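Side-chain contact in heroin esterase (Rhodococcus sp., PDB 1LZL), which probably hydrolyses the acetyl ester groups of heroin, as a bacterial acetyl esterase of the alpha/beta hydrolase fold: residues Arg119-Thr124 with Lys219-Glu224. Residues are numbered along the deposited sequence; the frame is centred on the assembly and turned at random.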
loop_
_atom_site.group_PDB
_atom_site.type_symbol
_atom_site.label_atom_id
_atom_site.label_comp_id
_atom_site.label_asym_id
_atom_site.label_seq_id
_atom_site.Cartn_x
_atom_site.Cartn_y
_atom_site.Cartn_z
ATOM N N ARG A 119 -6.000 -7.139 -9.692
ATOM C CA ARG A 119 -6.068 -6.692 -11.088
ATOM C C ARG A 119 -5.867 -5.185 -11.229
ATOM O O ARG A 119 -6.350 -4.408 -10.404
ATOM C CB ARG A 119 -7.464 -7.020 -11.621
ATOM C CG ARG A 119 -7.675 -8.513 -11.870
ATOM C CD ARG A 119 -9.137 -8.798 -12.234
ATOM N NE ARG A 119 -9.941 -8.468 -11.034
ATOM C CZ ARG A 119 -11.264 -8.424 -11.034
ATOM N NH1 ARG A 119 -11.944 -8.679 -12.169
ATOM N NH2 ARG A 119 -11.940 -8.103 -9.921
ATOM N N LEU A 120 -5.191 -4.751 -12.266
ATOM C CA LEU A 120 -4.883 -3.339 -12.485
ATOM C C LEU A 120 -5.961 -2.636 -13.309
ATOM O O LEU A 120 -6.575 -3.207 -14.243
ATOM C CB LEU A 120 -3.555 -3.144 -13.254
ATOM C CG LEU A 120 -2.313 -3.710 -12.564
ATOM C CD1 LEU A 120 -1.143 -3.442 -13.514
ATOM C CD2 LEU A 120 -2.080 -3.075 -11.217
ATOM N N ALA A 121 -6.135 -1.363 -12.977
ATOM C CA ALA A 121 -6.889 -0.437 -13.832
ATOM C C ALA A 121 -6.010 0.102 -14.942
ATOM O O ALA A 121 -4.800 0.058 -14.837
ATOM C CB ALA A 121 -7.413 0.694 -12.955
ATOM N N PRO A 122 -6.559 0.649 -16.019
ATOM C CA PRO A 122 -7.996 0.783 -16.268
ATOM C C PRO A 122 -8.674 -0.498 -16.769
ATOM O O PRO A 122 -9.925 -0.455 -16.897
ATOM C CB PRO A 122 -8.036 1.874 -17.360
ATOM C CG PRO A 122 -6.781 1.582 -18.135
ATOM C CD PRO A 122 -5.730 1.204 -17.109
ATOM N N GLU A 123 -7.898 -1.535 -17.074
ATOM C CA GLU A 123 -8.543 -2.745 -17.630
ATOM C C GLU A 123 -9.586 -3.295 -16.639
ATOM O O GLU A 123 -10.660 -3.761 -17.063
ATOM C CB GLU A 123 -7.479 -3.783 -17.953
ATOM C CG GLU A 123 -6.559 -3.406 -19.112
ATOM C CD GLU A 123 -5.381 -2.550 -18.710
ATOM O OE1 GLU A 123 -5.221 -2.162 -17.527
ATOM O OE2 GLU A 123 -4.543 -2.246 -19.601
ATOM N N THR A 124 -9.328 -3.212 -15.331
ATOM C CA THR A 124 -10.314 -3.571 -14.314
ATOM C C THR A 124 -10.520 -2.355 -13.421
ATOM O O THR A 124 -9.624 -1.966 -12.673
ATOM C CB THR A 124 -9.836 -4.722 -13.446
ATOM O OG1 THR A 124 -9.568 -5.866 -14.255
ATOM C CG2 THR A 124 -10.925 -5.142 -12.454
ATOM N N LYS A 219 -8.613 8.675 -12.429
ATOM C CA LYS A 219 -9.431 8.467 -13.641
ATOM C C LYS A 219 -9.304 7.034 -14.135
ATOM O O LYS A 219 -10.318 6.399 -14.451
ATOM C CB LYS A 219 -9.025 9.492 -14.702
ATOM C CG LYS A 219 -9.829 9.425 -16.001
ATOM C CD LYS A 219 -11.305 9.489 -15.622
ATOM C CE LYS A 219 -12.276 9.562 -16.788
ATOM N NZ LYS A 219 -13.633 9.884 -16.283
ATOM N N TYR A 220 -8.103 6.471 -14.214
ATOM C CA TYR A 220 -7.946 5.070 -14.607
ATOM C C TYR A 220 -8.709 4.149 -13.664
ATOM O O TYR A 220 -9.367 3.209 -14.135
ATOM C CB TYR A 220 -6.470 4.670 -14.574
ATOM C CG TYR A 220 -5.634 5.327 -15.643
ATOM C CD1 TYR A 220 -6.169 5.618 -16.893
ATOM C CD2 TYR A 220 -4.315 5.616 -15.392
ATOM C CE1 TYR A 220 -5.326 6.222 -17.837
ATOM C CE2 TYR A 220 -3.467 6.220 -16.320
ATOM C CZ TYR A 220 -4.008 6.507 -17.547
ATOM O OH TYR A 220 -3.199 7.107 -18.485
ATOM N N TYR A 221 -8.596 4.402 -12.360
ATOM C CA TYR A 221 -9.202 3.481 -11.379
ATOM C C TYR A 221 -10.723 3.538 -11.344
ATOM O O TYR A 221 -11.409 2.516 -11.284
ATOM C CB TYR A 221 -8.653 3.911 -10.004
ATOM C CG TYR A 221 -9.020 3.028 -8.830
ATOM C CD1 TYR A 221 -9.088 1.640 -8.924
ATOM C CD2 TYR A 221 -9.267 3.616 -7.600
ATOM C CE1 TYR A 221 -9.421 0.881 -7.807
ATOM C CE2 TYR A 221 -9.591 2.881 -6.472
ATOM C CZ TYR A 221 -9.663 1.490 -6.605
ATOM O OH TYR A 221 -9.974 0.707 -5.490
ATOM N N LEU A 222 -11.289 4.751 -11.356
ATOM C CA LEU A 222 -12.733 4.878 -11.178
ATOM C C LEU A 222 -13.494 4.768 -12.506
ATOM O O LEU A 222 -14.701 4.453 -12.445
ATOM C CB LEU A 222 -13.026 6.214 -10.491
ATOM C CG LEU A 222 -12.344 6.287 -9.079
ATOM C CD1 LEU A 222 -12.714 7.592 -8.400
ATOM C CD2 LEU A 222 -12.713 5.093 -8.207
ATOM N N GLY A 223 -12.805 4.965 -13.625
ATOM C CA GLY A 223 -13.438 4.668 -14.913
ATOM C C GLY A 223 -14.035 5.862 -15.659
ATOM O O GLY A 223 -14.087 6.993 -15.162
ATOM N N GLU A 224 -14.492 5.586 -16.879
ATOM C CA GLU A 224 -14.780 6.617 -17.874
ATOM C C GLU A 224 -16.064 7.364 -17.542
ATOM O O GLU A 224 -16.396 8.401 -18.155
ATOM C CB GLU A 224 -14.836 6.016 -19.275
ATOM C CG GLU A 224 -13.525 5.324 -19.712
ATOM C CD GLU A 224 -12.507 6.374 -20.146
ATOM O OE1 GLU A 224 -12.840 7.566 -19.940
ATOM O OE2 GLU A 224 -11.418 6.006 -20.661
#
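Ala121 and Pro122, joined by a cis peptide bond, bring the loop 119-124 against the last turn of helix 211-222, and the backbones come so close that Pro122 CA lies 4.6 Å from Tyr220 CA. The methyl of Ala121 points at the helix and settles on its main chain, with CB 3.4 Å from Tyr220 O and 3.7 Å from Tyr221 CA. Pro122 CA makes a bent CA-H...O contact with the same carbonyl, Tyr220 O (3.5 Å, 135° at the hydrogen). Two tyrosines diverge around that methyl. Tyr220 has CG anti to its own carbonyl carbon (chi1 -69°) and sends its ring past Pro122; Pro122 CB stands 4.2 Å from Tyr220 CD1, oblique to the ring, and the Tyr220 hydroxyl hydrogen-bonds Phe23 O. Tyr221, with CG anti to the backbone N (chi1 -174°), swings to the other flank and offers Ala121 CB the edge of its ring, while the ring itself stacks with Phe90. Past the helix, Gly223 turns with positive phi, and Lys219 NZ reaches forward along the chain and hydrogen-bonds Gly223 O (3.1 Å). Leu26 of helix 26-41 packs on both Pro122 and Tyr220. Ala121 is backbone-bonded to Phe90, which directly follows a His-Gly-Gly-Gly run, so the contact ties this Tyr-Arg-Leu-Ala-Pro-Glu loop to what is probably the oxyanion-hole loop, as in esterases of the hormone-sensitive lipase family.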